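Local coordinates for sulfur oxygenase/reductase (Halothiobacillus neapolitanus, PDB 6QPA), which probably catalyses the oxygen-dependent disproportionation of elemental sulfur at a mononuclear iron site, as a subunit of a large 24-chain assembly, at residues F77-W82 with L254-W259; E90-N95 with P114-F119; T233-K238 with P243-Q248. One frame throughout, in Å; residues are numbered along the deposited sequence.

Contact 1: F77-W82 with L254-W259; sequences FQYTVW and LVHIEW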
loop_
_atom_site.group_PDB
_atom_site.type_symbol
_atom_site.label_atom_id
_atom_site.label_comp_id
_atom_site.label_asym_id
_atom_site.label_seq_id
_atom_site.Cartn_x
_atom_site.Cartn_y
_atom_site.Cartn_z
ATOM N N PHE A 77 0.086 -48.459 13.874
ATOM C CA PHE A 77 -0.028 -49.838 14.334
ATOM C C PHE A 77 -1.469 -50.277 14.172
ATOM O O PHE A 77 -2.375 -49.626 14.701
ATOM C CB PHE A 77 0.353 -49.995 15.810
ATOM C CG PHE A 77 1.827 -49.927 16.095
ATOM C CD1 PHE A 77 2.712 -49.365 15.193
ATOM C CD2 PHE A 77 2.323 -50.435 17.294
ATOM C CE1 PHE A 77 4.072 -49.294 15.477
ATOM C CE2 PHE A 77 3.678 -50.384 17.584
ATOM C CZ PHE A 77 4.560 -49.807 16.667
ATOM N N GLN A 78 -1.684 -51.383 13.488
ATOM C CA GLN A 78 -3.023 -51.942 13.351
ATOM C C GLN A 78 -3.051 -53.269 14.099
ATOM O O GLN A 78 -2.371 -54.217 13.703
ATOM C CB GLN A 78 -3.414 -52.104 11.878
ATOM C CG GLN A 78 -3.660 -50.776 11.140
ATOM C CD GLN A 78 -3.902 -50.929 9.628
ATOM O OE1 GLN A 78 -3.227 -51.701 8.949
ATOM N NE2 GLN A 78 -4.878 -50.187 9.107
ATOM N N TYR A 79 -3.784 -53.327 15.208
ATOM C CA TYR A 79 -4.043 -54.610 15.846
ATOM C C TYR A 79 -5.133 -55.320 15.078
ATOM O O TYR A 79 -6.192 -54.742 14.848
ATOM C CB TYR A 79 -4.531 -54.477 17.289
ATOM C CG TYR A 79 -3.606 -53.884 18.314
ATOM C CD1 TYR A 79 -2.479 -53.165 17.953
ATOM C CD2 TYR A 79 -3.898 -54.023 19.665
ATOM C CE1 TYR A 79 -1.656 -52.609 18.913
ATOM C CE2 TYR A 79 -3.087 -53.482 20.637
ATOM C CZ TYR A 79 -1.966 -52.771 20.264
ATOM O OH TYR A 79 -1.168 -52.224 21.255
ATOM N N THR A 80 -4.910 -56.574 14.723
ATOM C CA THR A 80 -6.013 -57.455 14.369
ATOM C C THR A 80 -5.985 -58.627 15.330
ATOM O O THR A 80 -4.915 -59.136 15.663
ATOM C CB THR A 80 -5.970 -57.944 12.907
ATOM O OG1 THR A 80 -4.715 -58.561 12.645
ATOM C CG2 THR A 80 -6.189 -56.753 11.934
ATOM N N VAL A 81 -7.157 -58.988 15.828
ATOM C CA VAL A 81 -7.305 -59.931 16.930
ATOM C C VAL A 81 -7.996 -61.189 16.407
ATOM O O VAL A 81 -9.006 -61.103 15.692
ATOM C CB VAL A 81 -8.075 -59.266 18.084
ATOM C CG1 VAL A 81 -8.106 -60.169 19.317
ATOM C CG2 VAL A 81 -7.406 -57.889 18.395
ATOM N N TRP A 82 -7.449 -62.353 16.762
ATOM C CA TRP A 82 -7.760 -63.614 16.098
ATOM C C TRP A 82 -7.946 -64.728 17.114
ATOM O O TRP A 82 -7.298 -64.746 18.166
ATOM C CB TRP A 82 -6.630 -64.028 15.131
ATOM C CG TRP A 82 -6.416 -63.007 14.094
ATOM C CD1 TRP A 82 -5.544 -61.946 14.139
ATOM C CD2 TRP A 82 -7.137 -62.887 12.874
ATOM N NE1 TRP A 82 -5.662 -61.199 12.994
ATOM C CE2 TRP A 82 -6.642 -61.747 12.206
ATOM C CE3 TRP A 82 -8.148 -63.645 12.266
ATOM C CZ2 TRP A 82 -7.129 -61.343 10.954
ATOM C CZ3 TRP A 82 -8.627 -63.246 11.017
ATOM C CH2 TRP A 82 -8.110 -62.113 10.376
ATOM N N LEU A 254 5.477 -55.969 24.490
ATOM C CA LEU A 254 4.814 -54.680 24.341
ATOM C C LEU A 254 3.842 -54.502 25.490
ATOM O O LEU A 254 2.939 -55.325 25.673
ATOM C CB LEU A 254 4.069 -54.580 23.018
ATOM C CG LEU A 254 5.007 -54.674 21.831
ATOM C CD1 LEU A 254 4.228 -54.438 20.533
ATOM C CD2 LEU A 254 6.101 -53.639 22.013
ATOM N N VAL A 255 4.018 -53.428 26.252
ATOM C CA VAL A 255 3.137 -53.126 27.369
ATOM C C VAL A 255 2.137 -52.072 26.902
ATOM O O VAL A 255 2.487 -50.904 26.711
ATOM C CB VAL A 255 3.937 -52.672 28.595
ATOM C CG1 VAL A 255 2.987 -52.212 29.708
ATOM C CG2 VAL A 255 4.845 -53.822 29.074
ATOM N N HIS A 256 0.882 -52.483 26.745
ATOM C CA HIS A 256 -0.184 -51.642 26.200
ATOM C C HIS A 256 -0.945 -51.024 27.371
ATOM O O HIS A 256 -1.481 -51.754 28.206
ATOM C CB HIS A 256 -1.081 -52.507 25.311
ATOM C CG HIS A 256 -2.366 -51.868 24.872
ATOM N ND1 HIS A 256 -2.689 -51.706 23.543
ATOM C CD2 HIS A 256 -3.449 -51.455 25.571
ATOM C CE1 HIS A 256 -3.893 -51.177 23.441
ATOM N NE2 HIS A 256 -4.381 -51.023 24.659
ATOM N N ILE A 257 -0.930 -49.694 27.477
ATOM C CA ILE A 257 -1.613 -49.003 28.572
ATOM C C ILE A 257 -2.522 -47.924 28.004
ATOM O O ILE A 257 -2.080 -47.069 27.228
ATOM C CB ILE A 257 -0.631 -48.376 29.576
ATOM C CG1 ILE A 257 0.509 -49.352 29.905
ATOM C CG2 ILE A 257 -1.390 -47.982 30.839
ATOM C CD1 ILE A 257 1.589 -48.748 30.757
ATOM N N GLU A 258 -3.773 -47.924 28.447
ATOM C CA GLU A 258 -4.745 -46.940 28.018
ATOM C C GLU A 258 -4.949 -45.918 29.122
ATOM O O GLU A 258 -4.951 -46.255 30.315
ATOM C CB GLU A 258 -6.070 -47.604 27.634
ATOM C CG GLU A 258 -5.832 -48.702 26.633
ATOM C CD GLU A 258 -7.069 -49.201 25.909
ATOM O OE1 GLU A 258 -6.866 -49.924 24.920
ATOM O OE2 GLU A 258 -8.217 -48.892 26.299
ATOM N N TRP A 259 -5.069 -44.660 28.706
ATOM C CA TRP A 259 -5.157 -43.524 29.606
ATOM C C TRP A 259 -6.239 -42.581 29.106
ATOM O O TRP A 259 -6.539 -42.531 27.908
ATOM C CB TRP A 259 -3.827 -42.763 29.685
ATOM C CG TRP A 259 -2.673 -43.557 30.202
ATOM C CD1 TRP A 259 -1.781 -44.281 29.467
ATOM C CD2 TRP A 259 -2.267 -43.693 31.569
ATOM N NE1 TRP A 259 -0.844 -44.858 30.286
ATOM C CE2 TRP A 259 -1.118 -44.515 31.585
ATOM C CE3 TRP A 259 -2.771 -43.218 32.782
ATOM C CZ2 TRP A 259 -0.455 -44.871 32.778
ATOM C CZ3 TRP A 259 -2.098 -43.564 33.975
ATOM C CH2 TRP A 259 -0.951 -44.376 33.954
#
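Tyr79 and His256 meet in one hydrogen bond, the phenol oxygen of Tyr79 against the ND1 edge of the His256 imidazole. With CG anti to its own carbonyl carbon (chi1 -64°), Tyr79 leaves strand 74-82 toward strand 251-259, and CB and CG carry the ring across. Contact begins on one side of that ring: CE2 approaches His256 ND1 to 3.4 Å and His256 CE1 to 3.7 Å. CZ follows, 3.5 Å from His256 ND1. The hydroxyl finishes the reach, Tyr79 OH lying 2.8 Å from His256 ND1 and in the plane of the imidazole. The two rings meet at their edges, neither lying over the other, with planes 56° apart. Tyrosine suits the place because it combines the length to bridge two strands with a polar tip. Histidine answers it with a second nitrogen: His256 NE2 gives an almost straight bond of 2.7 Å to Glu258 OE1, on the carboxylate's anti lone pair. These bonds, one at each nitrogen, are likely to hold the imidazole in one rotation, and Glu258 is itself salt-bridged to Arg158 and Arg309. The buried polar groups are thereby satisfied among largely apolar neighbours, Tyr79 packing on Ile162, Leu48 and Met199, and His256 on Val160 and Met197. Strands 74-82 and 251-259 are not neighbours in the closed antiparallel barrel; three strands separate them either way round, so the bond spans the interior between opposite walls.

Contact 2: E90-N95 with P114-F119; sequences EMHHDN and PWEPYF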
loop_
_atom_site.group_PDB
_atom_site.type_symbol
_atom_site.label_atom_id
_atom_site.label_comp_id
_atom_site.label_asym_id
_atom_site.label_seq_id
_atom_site.Cartn_x
_atom_site.Cartn_y
_atom_site.Cartn_z
ATOM N N GLU A 90 -4.905 -67.771 7.237
ATOM C CA GLU A 90 -5.867 -68.211 6.243
ATOM C C GLU A 90 -6.585 -67.028 5.609
ATOM O O GLU A 90 -6.774 -66.987 4.386
ATOM C CB GLU A 90 -6.859 -69.165 6.891
ATOM C CG GLU A 90 -7.821 -69.757 5.920
ATOM C CD GLU A 90 -8.663 -70.834 6.559
ATOM O OE1 GLU A 90 -9.416 -70.510 7.505
ATOM O OE2 GLU A 90 -8.537 -72.010 6.140
ATOM N N MET A 91 -6.981 -66.050 6.422
ATOM C CA MET A 91 -7.597 -64.850 5.874
ATOM C C MET A 91 -6.672 -64.183 4.862
ATOM O O MET A 91 -7.097 -63.844 3.753
ATOM C CB MET A 91 -7.972 -63.893 7.008
ATOM C CG MET A 91 -8.743 -62.637 6.564
ATOM S SD MET A 91 -7.687 -61.346 5.829
ATOM C CE MET A 91 -6.446 -61.105 7.126
ATOM N N HIS A 92 -5.391 -63.997 5.222
ATOM C CA HIS A 92 -4.433 -63.416 4.279
ATOM C C HIS A 92 -4.320 -64.246 3.005
ATOM O O HIS A 92 -4.186 -63.698 1.908
ATOM C CB HIS A 92 -3.046 -63.292 4.912
ATOM C CG HIS A 92 -2.775 -61.961 5.534
ATOM N ND1 HIS A 92 -2.694 -60.802 4.795
ATOM C CD2 HIS A 92 -2.518 -61.611 6.817
ATOM C CE1 HIS A 92 -2.428 -59.787 5.600
ATOM N NE2 HIS A 92 -2.316 -60.251 6.833
ATOM N N HIS A 93 -4.343 -65.569 3.131
ATOM C CA HIS A 93 -4.273 -66.417 1.952
ATOM C C HIS A 93 -5.530 -66.282 1.105
ATOM O O HIS A 93 -5.453 -66.078 -0.110
ATOM C CB HIS A 93 -4.054 -67.875 2.365
ATOM C CG HIS A 93 -4.225 -68.831 1.230
ATOM N ND1 HIS A 93 -3.194 -69.172 0.378
ATOM C CD2 HIS A 93 -5.319 -69.490 0.783
ATOM C CE1 HIS A 93 -3.646 -70.007 -0.536
ATOM N NE2 HIS A 93 -4.931 -70.212 -0.317
ATOM N N ASP A 94 -6.701 -66.399 1.736
ATOM C CA ASP A 94 -7.956 -66.398 1.000
ATOM C C ASP A 94 -8.244 -65.056 0.340
ATOM O O ASP A 94 -8.989 -65.011 -0.641
ATOM C CB ASP A 94 -9.117 -66.786 1.925
ATOM C CG ASP A 94 -9.055 -68.250 2.393
ATOM O OD1 ASP A 94 -8.229 -69.035 1.886
ATOM O OD2 ASP A 94 -9.856 -68.616 3.279
ATOM N N ASN A 95 -7.692 -63.963 0.852
ATOM C CA ASN A 95 -7.969 -62.646 0.306
ATOM C C ASN A 95 -6.693 -62.004 -0.220
ATOM O O ASN A 95 -6.563 -60.775 -0.252
ATOM C CB ASN A 95 -8.633 -61.771 1.366
ATOM C CG ASN A 95 -9.910 -62.395 1.917
ATOM O OD1 ASN A 95 -9.929 -62.877 3.046
ATOM N ND2 ASN A 95 -10.972 -62.393 1.124
ATOM N N PRO A 114 5.633 -52.792 6.063
ATOM C CA PRO A 114 5.033 -53.274 7.312
ATOM C C PRO A 114 5.837 -54.423 7.911
ATOM O O PRO A 114 6.553 -55.113 7.189
ATOM C CB PRO A 114 3.649 -53.757 6.875
ATOM C CG PRO A 114 3.906 -54.316 5.527
ATOM C CD PRO A 114 4.953 -53.378 4.894
ATOM N N TRP A 115 5.765 -54.565 9.229
ATOM C CA TRP A 115 6.297 -55.716 9.943
ATOM C C TRP A 115 5.186 -56.156 10.876
ATOM O O TRP A 115 4.673 -55.342 11.644
ATOM C CB TRP A 115 7.576 -55.349 10.698
ATOM C CG TRP A 115 8.295 -56.483 11.356
ATOM C CD1 TRP A 115 8.490 -56.658 12.698
ATOM C CD2 TRP A 115 8.955 -57.590 10.703
ATOM N NE1 TRP A 115 9.231 -57.803 12.921
ATOM C CE2 TRP A 115 9.517 -58.397 11.715
ATOM C CE3 TRP A 115 9.113 -57.979 9.356
ATOM C CZ2 TRP A 115 10.242 -59.560 11.429
ATOM C CZ3 TRP A 115 9.811 -59.148 9.072
ATOM C CH2 TRP A 115 10.376 -59.923 10.107
ATOM N N GLU A 116 4.758 -57.414 10.775
ATOM C CA GLU A 116 3.550 -57.851 11.472
ATOM C C GLU A 116 3.852 -59.033 12.387
ATOM O O GLU A 116 3.636 -60.196 12.004
ATOM C CB GLU A 116 2.438 -58.213 10.492
ATOM C CG GLU A 116 1.090 -58.337 11.195
ATOM C CD GLU A 116 -0.020 -58.748 10.268
ATOM O OE1 GLU A 116 0.232 -59.591 9.392
ATOM O OE2 GLU A 116 -1.147 -58.246 10.424
ATOM N N PRO A 117 4.325 -58.778 13.603
ATOM C CA PRO A 117 4.553 -59.868 14.558
ATOM C C PRO A 117 3.255 -60.308 15.217
ATOM O O PRO A 117 2.272 -59.565 15.298
ATOM C CB PRO A 117 5.502 -59.248 15.600
ATOM C CG PRO A 117 5.886 -57.877 15.052
ATOM C CD PRO A 117 4.764 -57.480 14.148
ATOM N N TYR A 118 3.281 -61.537 15.708
ATOM C CA TYR A 118 2.200 -62.134 16.482
ATOM C C TYR A 118 2.486 -62.007 17.979
ATOM O O TYR A 118 3.628 -62.197 18.423
ATOM C CB TYR A 118 2.041 -63.611 16.130
ATOM C CG TYR A 118 1.392 -63.910 14.794
ATOM C CD1 TYR A 118 0.020 -63.764 14.623
ATOM C CD2 TYR A 118 2.143 -64.404 13.716
ATOM C CE1 TYR A 118 -0.602 -64.068 13.413
ATOM C CE2 TYR A 118 1.523 -64.714 12.493
ATOM C CZ TYR A 118 0.150 -64.540 12.359
ATOM O OH TYR A 118 -0.489 -64.834 11.190
ATOM N N PHE A 119 1.441 -61.687 18.756
ATOM C CA PHE A 119 1.585 -61.457 20.185
ATOM C C PHE A 119 0.609 -62.305 20.978
ATOM O O PHE A 119 -0.569 -62.435 20.632
ATOM C CB PHE A 119 1.385 -59.977 20.553
ATOM C CG PHE A 119 2.475 -59.108 20.044
ATOM C CD1 PHE A 119 2.440 -58.646 18.747
ATOM C CD2 PHE A 119 3.567 -58.806 20.839
ATOM C CE1 PHE A 119 3.466 -57.870 18.254
ATOM C CE2 PHE A 119 4.600 -58.040 20.356
ATOM C CZ PHE A 119 4.543 -57.559 19.050
#
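His92 and Glu116 converge on one iron(III) ion, His92 from the helix and Glu116 from the strand across from it, and metal coordination is the interaction that joins their segments. His92 NE2 and Glu116 OE2 are the ligand atoms. The other carboxylate oxygen is the one nearer the imidazole, with Glu116 OE1 3.7 Å from His92 NE2. Ring and carboxylate planes are steeply turned, 77° apart. Glu116 reaches in from strand 110-125 with CG anti to its backbone N (chi1 -166°) and an extended chain beyond, which gives a carboxylate on a barrel wall the length to meet a histidine on a helix.

Hydrogen bonds hold the two elements in shape. At the end of helix 85-94, backbone bonds join Asp94 N to Glu90 O at 2.7 Å and Asn95 N to Met91 O at 3.0 Å. The regular helix places His92 one turn beyond His88, so the NE2 atoms of both histidines reach the iron. Tyr118 OH bonds His88 ND1 and Glu89 OE2, tying a second-shell phenol on the strand to a first-shell ligand on the helix. The backbone N of Glu116 is held by Ser209 OG.

Packing and cation-pi contacts complete the surroundings. Met91 CE lies 4.0 Å above one face of the His92 ring, nearer the ring's border than its centre, a place where a flexible, unbranched side chain fits well. Trp115 makes a cation-pi contact with Lys292 of the second subunit.

With His88, the two residues form the facial triad of two histidines and one carboxylate known from mononuclear non-haem iron enzymes; here the histidines lie on the helix in an HExxH pattern and the carboxylate comes from the strand.

Contact 3: T233-K238 with P243-Q248; sequences TNYGNK and PPIPGQ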
loop_
_atom_site.group_PDB
_atom_site.type_symbol
_atom_site.label_atom_id
_atom_site.label_comp_id
_atom_site.label_asym_id
_atom_site.label_seq_id
_atom_site.Cartn_x
_atom_site.Cartn_y
_atom_site.Cartn_z
ATOM N N THR A 233 6.311 -67.565 -0.012
ATOM C CA THR A 233 7.271 -66.923 0.883
ATOM C C THR A 233 8.546 -67.755 0.897
ATOM O O THR A 233 8.606 -68.832 0.304
ATOM C CB THR A 233 6.729 -66.785 2.319
ATOM O OG1 THR A 233 6.603 -68.085 2.897
ATOM C CG2 THR A 233 5.371 -66.092 2.370
ATOM N N ASN A 234 9.565 -67.273 1.615
ATOM C CA ASN A 234 10.748 -68.102 1.825
ATOM C C ASN A 234 10.448 -69.301 2.720
ATOM O O ASN A 234 11.317 -70.153 2.910
ATOM C CB ASN A 234 11.893 -67.258 2.407
ATOM C CG ASN A 234 12.524 -66.325 1.371
ATOM O OD1 ASN A 234 12.449 -66.580 0.166
ATOM N ND2 ASN A 234 13.129 -65.229 1.836
ATOM N N TYR A 235 9.234 -69.388 3.256
ATOM C CA TYR A 235 8.772 -70.537 4.023
ATOM C C TYR A 235 7.753 -71.376 3.252
ATOM O O TYR A 235 6.980 -72.122 3.864
ATOM C CB TYR A 235 8.192 -70.041 5.349
ATOM C CG TYR A 235 9.247 -69.481 6.274
ATOM C CD1 TYR A 235 10.051 -70.330 7.062
ATOM C CD2 TYR A 235 9.513 -68.118 6.297
ATOM C CE1 TYR A 235 11.043 -69.808 7.901
ATOM C CE2 TYR A 235 10.496 -67.588 7.113
ATOM C CZ TYR A 235 11.256 -68.428 7.911
ATOM O OH TYR A 235 12.221 -67.864 8.701
ATOM N N GLY A 236 7.729 -71.272 1.924
ATOM C CA GLY A 236 6.783 -72.042 1.124
ATOM C C GLY A 236 5.448 -71.330 0.993
ATOM O O GLY A 236 5.283 -70.185 1.429
ATOM N N ASN A 237 4.462 -72.040 0.416
ATOM C CA ASN A 237 3.177 -71.436 0.055
ATOM C C ASN A 237 1.992 -72.032 0.814
ATOM O O ASN A 237 0.844 -71.860 0.394
ATOM C CB ASN A 237 2.938 -71.507 -1.462
ATOM C CG ASN A 237 2.691 -72.935 -1.986
ATOM O OD1 ASN A 237 2.810 -73.930 -1.264
ATOM N ND2 ASN A 237 2.385 -73.027 -3.284
ATOM N N LYS A 238 2.225 -72.717 1.925
ATOM C CA LYS A 238 1.103 -73.261 2.679
ATOM C C LYS A 238 0.606 -72.257 3.716
ATOM O O LYS A 238 1.299 -71.308 4.083
ATOM C CB LYS A 238 1.486 -74.575 3.357
ATOM C CG LYS A 238 1.863 -75.658 2.339
ATOM C CD LYS A 238 0.734 -75.870 1.310
ATOM C CE LYS A 238 1.102 -76.930 0.292
ATOM N NZ LYS A 238 2.237 -76.506 -0.583
ATOM N N PRO A 243 3.424 -69.220 13.421
ATOM C CA PRO A 243 4.096 -68.164 12.651
ATOM C C PRO A 243 5.251 -68.751 11.867
ATOM O O PRO A 243 6.004 -69.579 12.399
ATOM C CB PRO A 243 4.589 -67.190 13.733
ATOM C CG PRO A 243 3.621 -67.419 14.903
ATOM C CD PRO A 243 3.322 -68.892 14.859
ATOM N N PRO A 244 5.369 -68.426 10.575
ATOM C CA PRO A 244 6.525 -68.932 9.812
ATOM C C PRO A 244 7.841 -68.355 10.303
ATOM O O PRO A 244 8.850 -69.066 10.385
ATOM C CB PRO A 244 6.240 -68.462 8.377
ATOM C CG PRO A 244 4.895 -67.797 8.407
ATOM C CD PRO A 244 4.555 -67.477 9.802
ATOM N N ILE A 245 7.854 -67.069 10.631
ATOM C CA ILE A 245 9.073 -66.387 11.045
ATOM C C ILE A 245 9.145 -66.483 12.565
ATOM O O ILE A 245 8.156 -66.190 13.244
ATOM C CB ILE A 245 9.074 -64.933 10.553
ATOM C CG1 ILE A 245 9.060 -64.891 9.027
ATOM C CG2 ILE A 245 10.278 -64.158 11.096
ATOM C CD1 ILE A 245 8.809 -63.470 8.492
ATOM N N PRO A 246 10.258 -66.953 13.130
ATOM C CA PRO A 246 10.372 -67.055 14.596
ATOM C C PRO A 246 10.277 -65.692 15.267
ATOM O O PRO A 246 10.611 -64.661 14.676
ATOM C CB PRO A 246 11.762 -67.668 14.808
ATOM C CG PRO A 246 12.115 -68.296 13.493
ATOM C CD PRO A 246 11.443 -67.475 12.433
ATOM N N GLY A 247 9.825 -65.694 16.520
ATOM C CA GLY A 247 9.888 -64.479 17.316
ATOM C C GLY A 247 11.319 -64.008 17.489
ATOM O O GLY A 247 12.266 -64.801 17.505
ATOM N N GLN A 248 11.492 -62.698 17.594
ATOM C CA GLN A 248 12.848 -62.218 17.769
ATOM C C GLN A 248 13.374 -62.605 19.149
ATOM O O GLN A 248 12.605 -62.848 20.086
ATOM C CB GLN A 248 12.910 -60.710 17.629
ATOM C CG GLN A 248 12.322 -59.985 18.838
ATOM C CD GLN A 248 12.762 -58.549 18.853
ATOM O OE1 GLN A 248 12.389 -57.773 17.969
ATOM N NE2 GLN A 248 13.611 -58.194 19.828
#
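Pro244 is the first residue of 243-248 to meet Tyr235, and it does so twice. Its CB packs 3.8 Å from Tyr235 CG, at the root of the ring, while its carbonyl oxygen lies over one ring face, off to one side, with Pro244 O 3.4 Å from Tyr235 CE1. Tyr235 CG lies opposite its own carbonyl carbon (chi1 -69°), which swings the ring over Pro244. Ile245 comes next: its CG1 approaches Tyr235 CE2 to 3.6 Å, the two chains running nearly perpendicular, and its backbone pairs with Val204 of strand 193-204. Last, Pro246 sets CD 3.8 Å from Tyr235 OH. Prolines restrict the backbone here and offer flat apolar surfaces to the ring.

The hydroxyl itself is hydrogen-bonded to Asp291 of the second subunit. An alanine at Tyr235 would remove the ring, and is likely to leave Asp291 of that subunit without this partner and the Pro244 and Ile245 side chains less well covered. Tyr235 is presented by a type I turn from Thr233 to Gly236, in which Thr233 OG1 accepts from Tyr235 N at 3.0 Å and gives to Gly236 O at 2.9 Å. Gly236 has angles (phi 86°, psi -172°) that suit glycine, since a side chain would collide with the carbonyl oxygen before it. A beta turn with an ST turn at its start thus carries an aromatic side chain onto the proline-rich stretch 244-246, next to the second subunit.

How the contacts relate
The segments run in the order 77-82, 90-95, 114-119, 233-238, 243-248, 254-259, so the strands of contact 1 bracket the other two contacts along the chain. All three reach the same curled antiparallel sheet. Contact 1 lies near the centre of the chain. The centre of contact 2 is about 16 Å, and that of contact 3 about 23 Å, from the centre of contact 1; contacts 2 and 3 are about 11 Å apart. Contact 2 lies between the others, packing on contact 1 through Phe119 CZ and Leu254 CD1 (3.5 Å) and on contact 3 through Tyr118 CD2 and Pro243 CG (3.6 Å). The iron site thus links the barrel interior to the subunit interface.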